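Local coordinates for protein UL37 (Suid herpesvirus 1, PDB 4K70) that serves as an inner tegument protein of the herpesvirus particle, binds calcium and probably helps control viral trafficking, this chain being its N-terminal half, at residues Leu68-Ala73 with Ala110-Ser115; His82-Gly87 with Met174-Asp179; Leu206-Arg211 with Ala239-Glu244; Ile218-Phe223 with Glu262-Ala267; Val381-Asp386 with Thr399-Thr404. All blocks are in the same frame, centred on the assembly; numbering follows the deposited sequence.

The five contacts are spread along an elongated, all-helical chain, and none touches another. Interactions 1 and 3 lie on opposite sides of the centre of the chain, their own centres about 69 Å apart. Interactions 1, 2 and 4 are buried; interactions 3 and 5 are partly buried. Helix 208-223 serves twice, with its first turn in interaction 3 and its last in interaction 4. Salt bridges carry interactions 1 and 4. Interaction 2 uses an indole bond and waters, interaction 3 is largely apolar, and interaction 5 joins apolar packing to a weak arginine bond. Metals sit beside the contacts in interactions 2 and 5.

Interaction 1 of 5, residues Leu68-Ala73 with Ala110-Ser115; sequences LAENLA and AGLRTS
E70 lays its carboxylate across the side chain of R113, and the two run at about a right angle. R113 grips it side-on with two nitrogens. R113 NE reaches E70 OE2 at 2.9 Å and NH2 of R113 reaches E70 OE1 at 3.0 Å. Each donor lies out of the carboxylate plane, which stands 65° from the guanidinium plane. The anti lone pair of E70 OE2 takes the backbone N of R113, at 2.6 Å. Two bonds from R113 thus hold OE2, and main chain and side chain of one residue grip the same acid. The bend of R113 at chi3 (-67°) folds the guanidinium back toward the helix. Beside the acid, A69 CB packs on L112 CD1 at 3.6 Å. A water donates to E70 O and to R113 O, bridging the two main chains. Outside the contact, E70 OE1 also meets R457, and R113 NH2 also meets E450, both on helix 438-458. The two acids and two arginines probably offset one another; E70 is buried. G111, with positive phi, ends helix 101-109 in a Schellman motif, and L112 and R113 follow directly. The arrangement is a helix-to-loop junction in a helical bundle: an acid on helix 63-78 binds the main chain and side chain of the loop that follows the Schellman turn.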
# COMPACT_ATOMS: atom_id res chain seq x y z
N LEU A 68 -33.43 9.14 4.85
CA LEU A 68 -32.45 10.21 4.91
C LEU A 68 -32.10 10.53 6.36
O LEU A 68 -30.94 10.44 6.76
CB LEU A 68 -32.97 11.46 4.20
CG LEU A 68 -32.10 12.73 4.27
CD1 LEU A 68 -30.78 12.53 3.51
CD2 LEU A 68 -32.86 13.92 3.73
N ALA A 69 -33.10 10.90 7.15
CA ALA A 69 -32.87 11.34 8.53
C ALA A 69 -32.19 10.27 9.37
O ALA A 69 -31.23 10.56 10.10
CB ALA A 69 -34.17 11.76 9.17
N GLU A 70 -32.70 9.05 9.28
CA GLU A 70 -32.17 7.94 10.07
C GLU A 70 -30.76 7.48 9.65
O GLU A 70 -29.98 7.01 10.49
CB GLU A 70 -33.15 6.76 10.06
CG GLU A 70 -34.35 6.96 11.00
CD GLU A 70 -35.25 5.72 11.11
OE1 GLU A 70 -35.39 4.98 10.12
OE2 GLU A 70 -35.81 5.50 12.21
N ASN A 71 -30.43 7.63 8.36
CA ASN A 71 -29.13 7.19 7.85
C ASN A 71 -28.18 8.30 7.36
O ASN A 71 -27.16 8.03 6.71
CB ASN A 71 -29.32 6.15 6.75
CG ASN A 71 -30.15 4.98 7.21
OD1 ASN A 71 -29.63 4.01 7.77
ND2 ASN A 71 -31.46 5.06 7.01
N LEU A 72 -28.51 9.54 7.72
CA LEU A 72 -27.73 10.70 7.32
C LEU A 72 -26.29 10.61 7.79
O LEU A 72 -25.37 11.03 7.08
CB LEU A 72 -28.38 11.98 7.87
CG LEU A 72 -27.85 13.27 7.25
CD1 LEU A 72 -28.27 13.34 5.80
CD2 LEU A 72 -28.35 14.47 8.03
N ALA A 73 -26.07 10.09 8.99
CA ALA A 73 -24.70 9.98 9.48
C ALA A 73 -23.82 9.17 8.51
O ALA A 73 -22.73 9.61 8.12
CB ALA A 73 -24.68 9.37 10.87
N ALA A 110 -39.07 13.72 16.06
CA ALA A 110 -39.67 13.36 14.78
C ALA A 110 -40.21 11.94 14.82
O ALA A 110 -40.82 11.47 13.85
CB ALA A 110 -38.65 13.51 13.65
N GLY A 111 -40.00 11.25 15.94
CA GLY A 111 -40.44 9.87 16.09
C GLY A 111 -39.69 8.88 15.20
O GLY A 111 -40.27 7.95 14.65
N LEU A 112 -38.38 9.10 15.05
CA LEU A 112 -37.54 8.21 14.25
C LEU A 112 -36.45 7.62 15.13
O LEU A 112 -36.30 8.00 16.28
CB LEU A 112 -36.91 8.95 13.07
CG LEU A 112 -37.79 9.49 11.94
CD1 LEU A 112 -36.98 10.37 11.02
CD2 LEU A 112 -38.45 8.37 11.16
N ARG A 113 -35.68 6.69 14.57
CA ARG A 113 -34.67 5.98 15.36
C ARG A 113 -33.31 6.67 15.34
O ARG A 113 -32.97 7.34 14.36
CB ARG A 113 -34.52 4.56 14.82
CG ARG A 113 -35.82 3.76 14.76
CD ARG A 113 -35.60 2.45 14.00
NE ARG A 113 -35.32 2.67 12.58
CZ ARG A 113 -34.58 1.87 11.82
NH1 ARG A 113 -34.02 0.78 12.34
NH2 ARG A 113 -34.39 2.16 10.54
N THR A 114 -32.54 6.49 16.41
CA THR A 114 -31.14 6.86 16.39
C THR A 114 -30.29 5.64 16.06
O THR A 114 -29.06 5.74 15.90
CB THR A 114 -30.69 7.42 17.74
OG1 THR A 114 -30.76 6.38 18.72
CG2 THR A 114 -31.56 8.60 18.14
N SER A 115 -30.94 4.49 15.92
CA SER A 115 -30.24 3.21 15.95
C SER A 115 -30.11 2.49 14.61
O SER A 115 -29.79 1.30 14.59
CB SER A 115 -30.96 2.28 16.93
OG SER A 115 -32.21 1.91 16.37
O HOH W 1 -30.71 6.10 13.10

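Interaction 2 of 5, residues His82-Gly87 with Met174-Asp179; sequences HDWDEG and MDFVQD. With CA (calcium ion), chain E; NA (sodium ion), chain U.
H82 begins the contact with its CB against F176 CB, 4.3 Å away. Its backbone N gives a bond to a water that donates in turn to D179 OD2. A second water links H82 O to the same oxygen, weakly at the D179 end. H82 NE2 donates to G87 O at 2.7 Å, in the plane of the ring, and ties the two ends of the turn together. D83 points away from the helix and grips a calcium ion with both carboxylate oxygens. Its OD1 also accepts from D85 N, an Asx turn. W84 makes the direct bond: its NE1 reaches F176 O at 3.0 Å, on a lone pair in the carbonyl plane. One face of the indole lies under H82 CD2, and D179 CB meets its edge at W84 CD1, 3.8 Å away. D85 adds OD2 to the calcium, and E86 OE1 holds a sodium ion at 2.2 Å. H82 and D179 are ligands of a further calcium ion, which this chain does not bind in the model. The turn lies between helices 63-78 and 89-98 and meets the first turn of helix 175-188. L91 of helix 89-98 touches H82, W84 and F176, while W84 also stacks with F134 of helix 120-137.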
# COMPACT_ATOMS: atom_id res chain seq x y z
N HIS A 82 -10.97 13.26 3.80
CA HIS A 82 -10.27 13.60 5.02
C HIS A 82 -8.77 13.63 4.76
O HIS A 82 -8.24 12.74 4.10
CB HIS A 82 -10.57 12.56 6.12
CG HIS A 82 -9.74 12.74 7.35
ND1 HIS A 82 -9.65 13.94 8.02
CD2 HIS A 82 -8.96 11.87 8.03
CE1 HIS A 82 -8.85 13.81 9.06
NE2 HIS A 82 -8.42 12.55 9.09
N ASP A 83 -8.09 14.65 5.27
CA ASP A 83 -6.65 14.76 5.09
C ASP A 83 -5.96 13.95 6.17
O ASP A 83 -5.86 14.38 7.31
CB ASP A 83 -6.23 16.23 5.20
CG ASP A 83 -4.76 16.44 4.87
OD1 ASP A 83 -4.03 15.44 4.65
OD2 ASP A 83 -4.35 17.61 4.83
N TRP A 84 -5.46 12.76 5.81
CA TRP A 84 -4.93 11.83 6.81
C TRP A 84 -3.61 12.26 7.44
O TRP A 84 -3.21 11.70 8.47
CB TRP A 84 -4.84 10.39 6.25
CG TRP A 84 -6.16 9.71 6.33
CD1 TRP A 84 -6.98 9.35 5.29
CD2 TRP A 84 -6.84 9.33 7.53
NE1 TRP A 84 -8.11 8.74 5.77
CE2 TRP A 84 -8.06 8.73 7.15
CE3 TRP A 84 -6.54 9.43 8.89
CZ2 TRP A 84 -8.97 8.23 8.08
CZ3 TRP A 84 -7.45 8.95 9.83
CH2 TRP A 84 -8.65 8.35 9.41
N ASP A 85 -2.96 13.25 6.85
CA ASP A 85 -1.80 13.87 7.48
C ASP A 85 -2.13 14.49 8.84
O ASP A 85 -1.26 14.66 9.69
CB ASP A 85 -1.18 14.93 6.55
CG ASP A 85 -0.65 14.31 5.27
OD1 ASP A 85 0.12 13.33 5.37
OD2 ASP A 85 -1.02 14.77 4.17
N GLU A 86 -3.41 14.81 9.04
CA GLU A 86 -3.86 15.36 10.32
C GLU A 86 -4.37 14.28 11.28
O GLU A 86 -4.86 14.58 12.36
CB GLU A 86 -4.96 16.40 10.06
CG GLU A 86 -4.57 17.41 8.96
CD GLU A 86 -5.73 18.28 8.53
OE1 GLU A 86 -6.72 18.35 9.28
OE2 GLU A 86 -5.67 18.88 7.44
N GLY A 87 -4.25 13.01 10.90
CA GLY A 87 -4.62 11.93 11.80
C GLY A 87 -6.11 11.78 12.07
O GLY A 87 -6.94 12.25 11.29
N MET A 174 -16.46 3.49 2.02
CA MET A 174 -16.50 4.93 2.28
C MET A 174 -15.14 5.55 1.93
O MET A 174 -14.10 4.96 2.20
CB MET A 174 -16.88 5.25 3.72
CG MET A 174 -18.24 4.66 4.14
SD MET A 174 -18.77 5.36 5.70
CE MET A 174 -20.44 4.70 5.81
N ASP A 175 -15.16 6.74 1.34
CA ASP A 175 -13.93 7.36 0.84
C ASP A 175 -12.84 7.51 1.90
O ASP A 175 -11.67 7.23 1.64
CB ASP A 175 -14.22 8.70 0.15
CG ASP A 175 -15.05 8.53 -1.11
OD1 ASP A 175 -15.09 7.41 -1.66
OD2 ASP A 175 -15.66 9.52 -1.57
N PHE A 176 -13.21 7.97 3.09
CA PHE A 176 -12.18 8.16 4.12
C PHE A 176 -11.47 6.85 4.51
O PHE A 176 -10.30 6.85 4.88
CB PHE A 176 -12.73 8.90 5.35
CG PHE A 176 -13.66 8.08 6.20
CD1 PHE A 176 -15.02 8.04 5.93
CD2 PHE A 176 -13.17 7.37 7.28
CE1 PHE A 176 -15.88 7.29 6.72
CE2 PHE A 176 -14.03 6.62 8.08
CZ PHE A 176 -15.38 6.58 7.80
N VAL A 177 -12.18 5.73 4.41
CA VAL A 177 -11.55 4.45 4.70
C VAL A 177 -10.52 4.07 3.63
O VAL A 177 -9.42 3.64 3.94
CB VAL A 177 -12.57 3.31 4.84
CG1 VAL A 177 -11.85 1.97 4.79
CG2 VAL A 177 -13.37 3.47 6.14
N GLN A 178 -10.91 4.21 2.37
CA GLN A 178 -10.03 3.87 1.26
C GLN A 178 -8.82 4.82 1.20
O GLN A 178 -7.71 4.40 0.86
CB GLN A 178 -10.83 3.88 -0.05
CG GLN A 178 -11.90 2.80 -0.06
CD GLN A 178 -11.27 1.42 0.05
OE1 GLN A 178 -10.19 1.20 -0.49
NE2 GLN A 178 -11.93 0.51 0.75
N ASP A 179 -9.04 6.09 1.55
CA ASP A 179 -7.94 7.03 1.67
C ASP A 179 -7.03 6.65 2.83
O ASP A 179 -5.81 6.77 2.72
CB ASP A 179 -8.45 8.47 1.88
CG ASP A 179 -9.09 9.06 0.63
OD1 ASP A 179 -8.83 8.53 -0.48
OD2 ASP A 179 -9.85 10.05 0.75
CA CA E . -2.17 16.90 3.73
NA NA U . -8.75 18.49 8.45
O HOH W 2 -10.41 10.78 3.22
O HOH W 3 -8.06 12.24 0.90
O HOH W 4 -9.66 16.79 7.00

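Interaction 3 of 5, residues Leu206-Arg211 with Ala239-Glu244; sequences LKPLTR and ARAVDE
A241 rests its methyl group on the ring of P208, with A241 CB 3.7 Å from P208 CB. Its carbonyl lies along the same ring: A241 O is 3.5 Å from P208 CG. V242 comes next, and its CA is 5.1 Å from that of L209, so the two backbones come close. The CG2 branch of V242 does most of the touching. It lies 3.9 Å from L209 CA and 4.1 Å from L209 CD1, and the two side chains cross at a slant. With CG2 beside the backbone N and CG1 anti to it (chi1 166°), both methyls of V242 come near the leucine tip. D243 takes part through its backbone N, which gives a weak bond to a water. The same water accepts from L209 N at 2.9 Å. It thus serves an amide in the first turn of helix 208-223, where K207 holds the N-cap position. L209 also packs on A246, L288 and L298 in nearby loops. The contact brings the loop after helix 229-240 against the start of helix 208-223. It is mainly apolar contact of proline, alanine, leucine and valine, with one bridging water, which suggests fit by shape rather than charge.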
# COMPACT_ATOMS: atom_id res chain seq x y z
N LEU A 206 26.62 -15.70 8.06
CA LEU A 206 26.98 -15.23 6.73
C LEU A 206 28.44 -14.77 6.75
O LEU A 206 28.95 -14.36 7.79
CB LEU A 206 26.05 -14.08 6.31
CG LEU A 206 24.87 -14.39 5.38
CD1 LEU A 206 24.40 -15.83 5.46
CD2 LEU A 206 23.72 -13.45 5.64
N LYS A 207 29.11 -14.86 5.60
CA LYS A 207 30.50 -14.40 5.52
C LYS A 207 30.59 -12.89 5.69
O LYS A 207 29.65 -12.16 5.36
CB LYS A 207 31.13 -14.81 4.19
CG LYS A 207 31.11 -16.31 3.95
CD LYS A 207 31.64 -16.63 2.57
CE LYS A 207 31.60 -18.13 2.31
NZ LYS A 207 32.24 -18.44 1.01
N PRO A 208 31.72 -12.41 6.22
CA PRO A 208 31.96 -10.98 6.42
C PRO A 208 31.67 -10.16 5.16
O PRO A 208 31.01 -9.13 5.25
CB PRO A 208 33.44 -10.91 6.78
CG PRO A 208 33.77 -12.26 7.34
CD PRO A 208 32.87 -13.24 6.65
N LEU A 209 32.15 -10.62 4.00
CA LEU A 209 31.93 -9.87 2.75
C LEU A 209 30.45 -9.70 2.44
O LEU A 209 30.01 -8.62 2.06
CB LEU A 209 32.63 -10.56 1.57
CG LEU A 209 32.42 -9.88 0.21
CD1 LEU A 209 32.95 -8.45 0.26
CD2 LEU A 209 33.09 -10.66 -0.90
N THR A 210 29.68 -10.78 2.59
CA THR A 210 28.25 -10.74 2.33
C THR A 210 27.58 -9.69 3.24
O THR A 210 26.77 -8.88 2.79
CB THR A 210 27.61 -12.12 2.57
OG1 THR A 210 28.21 -13.09 1.69
CG2 THR A 210 26.12 -12.09 2.33
N ARG A 211 27.94 -9.73 4.52
CA ARG A 211 27.34 -8.84 5.51
C ARG A 211 27.70 -7.40 5.24
O ARG A 211 26.85 -6.52 5.38
CB ARG A 211 27.78 -9.25 6.92
CG ARG A 211 27.22 -10.60 7.33
CD ARG A 211 27.79 -11.07 8.66
NE ARG A 211 27.30 -10.26 9.77
CZ ARG A 211 27.66 -10.45 11.03
NH1 ARG A 211 28.52 -11.41 11.35
NH2 ARG A 211 27.15 -9.67 11.98
N ALA A 239 33.57 -5.10 7.22
CA ALA A 239 34.59 -4.70 6.25
C ALA A 239 35.96 -5.14 6.72
O ALA A 239 36.74 -5.71 5.96
CB ALA A 239 34.56 -3.19 6.03
N ARG A 240 36.25 -4.91 8.00
CA ARG A 240 37.53 -5.30 8.56
C ARG A 240 37.78 -6.81 8.51
O ARG A 240 38.93 -7.25 8.57
CB ARG A 240 37.63 -4.80 10.00
CG ARG A 240 38.99 -5.02 10.61
CD ARG A 240 38.92 -4.91 12.12
NE ARG A 240 38.93 -3.52 12.55
CZ ARG A 240 40.00 -2.91 13.05
NH1 ARG A 240 41.14 -3.57 13.20
NH2 ARG A 240 39.91 -1.64 13.42
N ALA A 241 36.73 -7.61 8.40
CA ALA A 241 36.90 -9.06 8.41
C ALA A 241 36.86 -9.68 7.02
O ALA A 241 36.94 -10.89 6.88
CB ALA A 241 35.87 -9.72 9.31
N VAL A 242 36.72 -8.85 6.00
CA VAL A 242 36.62 -9.34 4.64
C VAL A 242 37.85 -10.13 4.21
O VAL A 242 38.98 -9.70 4.44
CB VAL A 242 36.39 -8.21 3.64
CG1 VAL A 242 36.64 -8.69 2.22
CG2 VAL A 242 34.98 -7.67 3.79
N ASP A 243 37.60 -11.29 3.61
CA ASP A 243 38.66 -12.13 3.06
C ASP A 243 39.42 -11.37 1.97
O ASP A 243 38.84 -11.02 0.94
CB ASP A 243 38.05 -13.41 2.49
CG ASP A 243 39.09 -14.47 2.18
OD1 ASP A 243 40.28 -14.12 2.01
OD2 ASP A 243 38.72 -15.66 2.10
N GLU A 244 40.70 -11.11 2.20
CA GLU A 244 41.51 -10.34 1.25
C GLU A 244 41.66 -11.02 -0.12
O GLU A 244 42.01 -10.38 -1.11
CB GLU A 244 42.90 -10.05 1.83
CG GLU A 244 42.88 -9.21 3.12
CD GLU A 244 42.84 -7.71 2.84
OE1 GLU A 244 43.31 -7.28 1.76
OE2 GLU A 244 42.35 -6.96 3.72
O HOH W 5 34.37 -12.38 3.56

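Interaction 4 of 5, residues Ile218-Phe223 with Glu262-Ala267; sequences IADEFF and EVRVSA
D220 and R264 approach from opposite directions and close the tight part of this contact. The guanidinium of R264 grips the carboxylate side-on. R264 NE meets D220 OD2 at 2.7 Å, close to both planes, with an N-H...O angle of 158°. The second bond, from R264 NH2 to D220 OD1, is longer at 3.0 Å and less straight. Both oxygens are met on their syn side, and the two planes are only 26° apart. The R264 chain starts out with CG opposite the backbone N (chi1 -176°) and bends at chi2, which carries the guanidinium across. A219 CB adds a looser touch at the guanidinium edge, 4.1 Å from R264 NH2. Beyond these groups the contact is slack. The helices stay well apart, with the nearest CA atoms, those of D220 and R264, 9.9 Å from each other. D220 itself is partly exposed, whereas R264 is buried. R264 NH2 also donates to A274 O, and D220 OD1 has a second salt bridge to R277, so both arginines share the one carboxylate. The pair joins the last turns of helix 208-223 to helix 260-271; L216 packs on R264, and helix 191-201 lies against I218 and F222.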
# COMPACT_ATOMS: atom_id res chain seq x y z
N ILE A 218 21.79 -1.19 2.45
CA ILE A 218 20.93 -0.51 3.42
C ILE A 218 21.26 0.99 3.46
O ILE A 218 20.37 1.85 3.46
CB ILE A 218 21.08 -1.11 4.83
CG1 ILE A 218 20.51 -2.53 4.85
CG2 ILE A 218 20.35 -0.24 5.87
CD1 ILE A 218 20.97 -3.36 6.05
N ALA A 219 22.55 1.30 3.49
CA ALA A 219 22.98 2.70 3.51
C ALA A 219 22.42 3.41 2.28
O ALA A 219 21.89 4.51 2.38
CB ALA A 219 24.50 2.79 3.56
N ASP A 220 22.50 2.73 1.13
CA ASP A 220 22.11 3.33 -0.16
C ASP A 220 20.59 3.44 -0.40
O ASP A 220 20.12 4.41 -0.98
CB ASP A 220 22.77 2.59 -1.33
CG ASP A 220 24.27 2.83 -1.38
OD1 ASP A 220 24.75 3.69 -0.61
OD2 ASP A 220 24.96 2.17 -2.19
N GLU A 221 19.83 2.44 0.03
CA GLU A 221 18.39 2.40 -0.20
C GLU A 221 17.63 3.19 0.86
O GLU A 221 16.59 3.78 0.59
CB GLU A 221 17.87 0.95 -0.18
CG GLU A 221 18.56 -0.01 -1.16
CD GLU A 221 17.85 -0.11 -2.50
OE1 GLU A 221 17.02 0.77 -2.80
OE2 GLU A 221 18.12 -1.08 -3.24
N PHE A 222 18.16 3.20 2.08
CA PHE A 222 17.38 3.72 3.20
C PHE A 222 17.95 4.89 3.99
O PHE A 222 17.23 5.52 4.76
CB PHE A 222 17.02 2.58 4.15
CG PHE A 222 16.21 1.50 3.50
CD1 PHE A 222 14.85 1.68 3.28
CD2 PHE A 222 16.80 0.31 3.09
CE1 PHE A 222 14.10 0.69 2.68
CE2 PHE A 222 16.04 -0.68 2.49
CZ PHE A 222 14.69 -0.49 2.29
N PHE A 223 19.24 5.18 3.82
CA PHE A 223 19.83 6.24 4.63
C PHE A 223 20.46 7.36 3.83
O PHE A 223 20.59 8.48 4.33
CB PHE A 223 20.83 5.66 5.65
CG PHE A 223 20.17 4.87 6.75
CD1 PHE A 223 19.88 3.53 6.57
CD2 PHE A 223 19.81 5.48 7.95
CE1 PHE A 223 19.26 2.80 7.58
CE2 PHE A 223 19.20 4.76 8.96
CZ PHE A 223 18.92 3.42 8.78
N GLU A 262 31.28 -0.40 -8.46
CA GLU A 262 32.59 -0.80 -7.96
C GLU A 262 33.29 0.35 -7.23
O GLU A 262 33.91 0.14 -6.20
CB GLU A 262 33.46 -1.33 -9.09
CG GLU A 262 32.82 -2.47 -9.85
CD GLU A 262 33.80 -3.17 -10.74
OE1 GLU A 262 34.55 -2.48 -11.47
OE2 GLU A 262 33.85 -4.42 -10.70
N VAL A 263 33.18 1.55 -7.77
CA VAL A 263 33.77 2.71 -7.09
C VAL A 263 33.12 2.92 -5.73
O VAL A 263 33.82 3.12 -4.73
CB VAL A 263 33.66 3.99 -7.93
CG1 VAL A 263 33.99 5.21 -7.08
CG2 VAL A 263 34.58 3.91 -9.14
N ARG A 264 31.80 2.84 -5.68
CA ARG A 264 31.07 3.04 -4.43
C ARG A 264 31.46 1.99 -3.40
O ARG A 264 31.68 2.32 -2.23
CB ARG A 264 29.56 3.02 -4.67
CG ARG A 264 28.74 3.32 -3.43
CD ARG A 264 28.35 2.05 -2.67
NE ARG A 264 27.59 2.40 -1.47
CZ ARG A 264 28.15 2.84 -0.34
NH1 ARG A 264 29.47 2.94 -0.26
NH2 ARG A 264 27.40 3.15 0.70
N VAL A 265 31.56 0.74 -3.83
CA VAL A 265 31.91 -0.35 -2.91
C VAL A 265 33.37 -0.24 -2.46
O VAL A 265 33.68 -0.35 -1.27
CB VAL A 265 31.63 -1.75 -3.56
CG1 VAL A 265 32.21 -2.86 -2.71
CG2 VAL A 265 30.13 -1.95 -3.73
N SER A 266 34.27 -0.02 -3.43
CA SER A 266 35.70 0.10 -3.15
C SER A 266 36.00 1.24 -2.19
O SER A 266 36.83 1.10 -1.28
CB SER A 266 36.48 0.31 -4.45
OG SER A 266 36.43 -0.85 -5.25
N ALA A 267 35.34 2.37 -2.39
CA ALA A 267 35.55 3.54 -1.55
C ALA A 267 35.16 3.27 -0.10
O ALA A 267 35.88 3.65 0.83
CB ALA A 267 34.75 4.70 -2.09

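Interaction 5 of 5, residues Val381-Asp386 with Thr399-Thr404; sequences VHRLLD and TDVADT. With NA (sodium ion), chain F; CA (calcium ion), chain D.
R383 leaves its helix with CG beside the backbone N (chi1 -77°) and bends at chi3 (-91°), which turns its guanidinium toward V401 and T404. The methyl V401 CG1 sits over one face of that flat group, offset toward its rim. Its other methyl, V401 CG2, is 3.8 Å from R383 NH1. T404 OG1 meets the guanidinium at the edge, in plane. R383 NH2 bonds T404 OG1 straight but weakly, at 3.4 Å. T404 OG1 in turn donates to V401 O at 2.7 Å, on a lone pair in the carbonyl plane, and this fixes the hydroxyl. V401 O also accepts from T404 N. On the buried side L384 CD2 packs on V401 CG2 at 3.7 Å, and V427 and M431 of helix 422-431 also touch L384. R383 O holds a calcium ion at 2.4 Å, shared with D386 OD1, a water and D387. H382 O holds a sodium ion that D386 OD1 also reaches. R383 therefore works at both ends: its carbonyl serves calcium, while its side chain reaches V401 on helix 392-402 and T404 just beyond it. A valine is wedged between leucine and arginine, the weak hydrogen bond a minor addition to van der Waals packing of methyls on leucine and the guanidinium face.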
# COMPACT_ATOMS: atom_id res chain seq x y z
N VAL A 381 7.90 -6.40 -8.27
CA VAL A 381 7.51 -6.56 -6.86
C VAL A 381 7.90 -5.34 -6.02
O VAL A 381 7.08 -4.82 -5.25
CB VAL A 381 8.14 -7.83 -6.25
CG1 VAL A 381 8.01 -7.83 -4.73
CG2 VAL A 381 7.52 -9.07 -6.87
N HIS A 382 9.14 -4.89 -6.15
CA HIS A 382 9.63 -3.74 -5.36
C HIS A 382 8.81 -2.48 -5.62
O HIS A 382 8.52 -1.71 -4.69
CB HIS A 382 11.11 -3.48 -5.62
CG HIS A 382 12.02 -4.38 -4.85
ND1 HIS A 382 12.10 -4.37 -3.48
CD2 HIS A 382 12.88 -5.35 -5.26
CE1 HIS A 382 12.97 -5.27 -3.07
NE2 HIS A 382 13.47 -5.88 -4.14
N ARG A 383 8.46 -2.28 -6.88
CA ARG A 383 7.59 -1.17 -7.27
C ARG A 383 6.22 -1.22 -6.61
O ARG A 383 5.70 -0.20 -6.19
CB ARG A 383 7.38 -1.19 -8.78
CG ARG A 383 8.55 -0.66 -9.56
CD ARG A 383 8.03 -0.10 -10.86
NE ARG A 383 7.99 -1.05 -11.96
CZ ARG A 383 7.08 -1.02 -12.94
NH1 ARG A 383 6.11 -0.10 -12.92
NH2 ARG A 383 7.12 -1.90 -13.92
N LEU A 384 5.62 -2.41 -6.56
CA LEU A 384 4.28 -2.57 -6.01
C LEU A 384 4.24 -2.53 -4.49
O LEU A 384 3.20 -2.20 -3.91
CB LEU A 384 3.68 -3.92 -6.44
CG LEU A 384 3.32 -4.09 -7.91
CD1 LEU A 384 3.22 -5.56 -8.27
CD2 LEU A 384 2.03 -3.38 -8.23
N LEU A 385 5.34 -2.90 -3.85
CA LEU A 385 5.31 -3.17 -2.41
C LEU A 385 4.86 -1.97 -1.57
O LEU A 385 4.12 -2.14 -0.60
CB LEU A 385 6.66 -3.70 -1.92
CG LEU A 385 6.76 -3.96 -0.42
CD1 LEU A 385 5.68 -4.94 0.06
CD2 LEU A 385 8.15 -4.44 -0.03
N ASP A 386 5.29 -0.76 -1.93
CA ASP A 386 4.93 0.41 -1.11
C ASP A 386 3.43 0.69 -1.14
O ASP A 386 2.90 1.32 -0.23
CB ASP A 386 5.74 1.68 -1.50
CG ASP A 386 5.28 2.30 -2.83
OD1 ASP A 386 5.79 1.87 -3.90
OD2 ASP A 386 4.43 3.21 -2.81
N THR A 399 -2.96 -2.15 -11.21
CA THR A 399 -3.38 -2.05 -12.61
C THR A 399 -2.40 -1.19 -13.43
O THR A 399 -1.99 -1.58 -14.53
CB THR A 399 -4.81 -1.48 -12.68
OG1 THR A 399 -5.70 -2.42 -12.04
CG2 THR A 399 -5.28 -1.27 -14.12
N ASP A 400 -2.01 -0.05 -12.87
CA ASP A 400 -1.01 0.81 -13.49
C ASP A 400 0.30 0.07 -13.80
O ASP A 400 0.83 0.18 -14.89
CB ASP A 400 -0.70 2.01 -12.59
CG ASP A 400 -1.68 3.16 -12.80
OD1 ASP A 400 -2.58 3.04 -13.67
OD2 ASP A 400 -1.53 4.20 -12.11
N VAL A 401 0.81 -0.66 -12.81
CA VAL A 401 2.02 -1.43 -13.00
C VAL A 401 1.81 -2.56 -14.01
O VAL A 401 2.63 -2.76 -14.90
CB VAL A 401 2.52 -2.01 -11.65
CG1 VAL A 401 3.56 -3.10 -11.88
CG2 VAL A 401 3.09 -0.89 -10.75
N ALA A 402 0.69 -3.27 -13.89
CA ALA A 402 0.37 -4.40 -14.77
C ALA A 402 0.30 -3.99 -16.25
O ALA A 402 0.70 -4.76 -17.13
CB ALA A 402 -0.94 -5.04 -14.35
N ASP A 403 -0.21 -2.79 -16.50
CA ASP A 403 -0.30 -2.25 -17.86
C ASP A 403 1.06 -1.99 -18.51
O ASP A 403 1.12 -1.83 -19.73
CB ASP A 403 -1.09 -0.93 -17.88
CG ASP A 403 -2.58 -1.12 -17.64
OD1 ASP A 403 -3.07 -2.24 -17.87
OD2 ASP A 403 -3.26 -0.15 -17.22
N THR A 404 2.13 -1.92 -17.73
CA THR A 404 3.45 -1.62 -18.31
C THR A 404 4.22 -2.89 -18.67
O THR A 404 5.25 -2.83 -19.32
CB THR A 404 4.35 -0.80 -17.37
OG1 THR A 404 4.70 -1.59 -16.22
CG2 THR A 404 3.64 0.49 -16.91
NA NA F . 8.25 0.55 -3.69
CA CA D . 4.80 2.02 -6.05
O HOH W 6 3.70 1.80 -8.19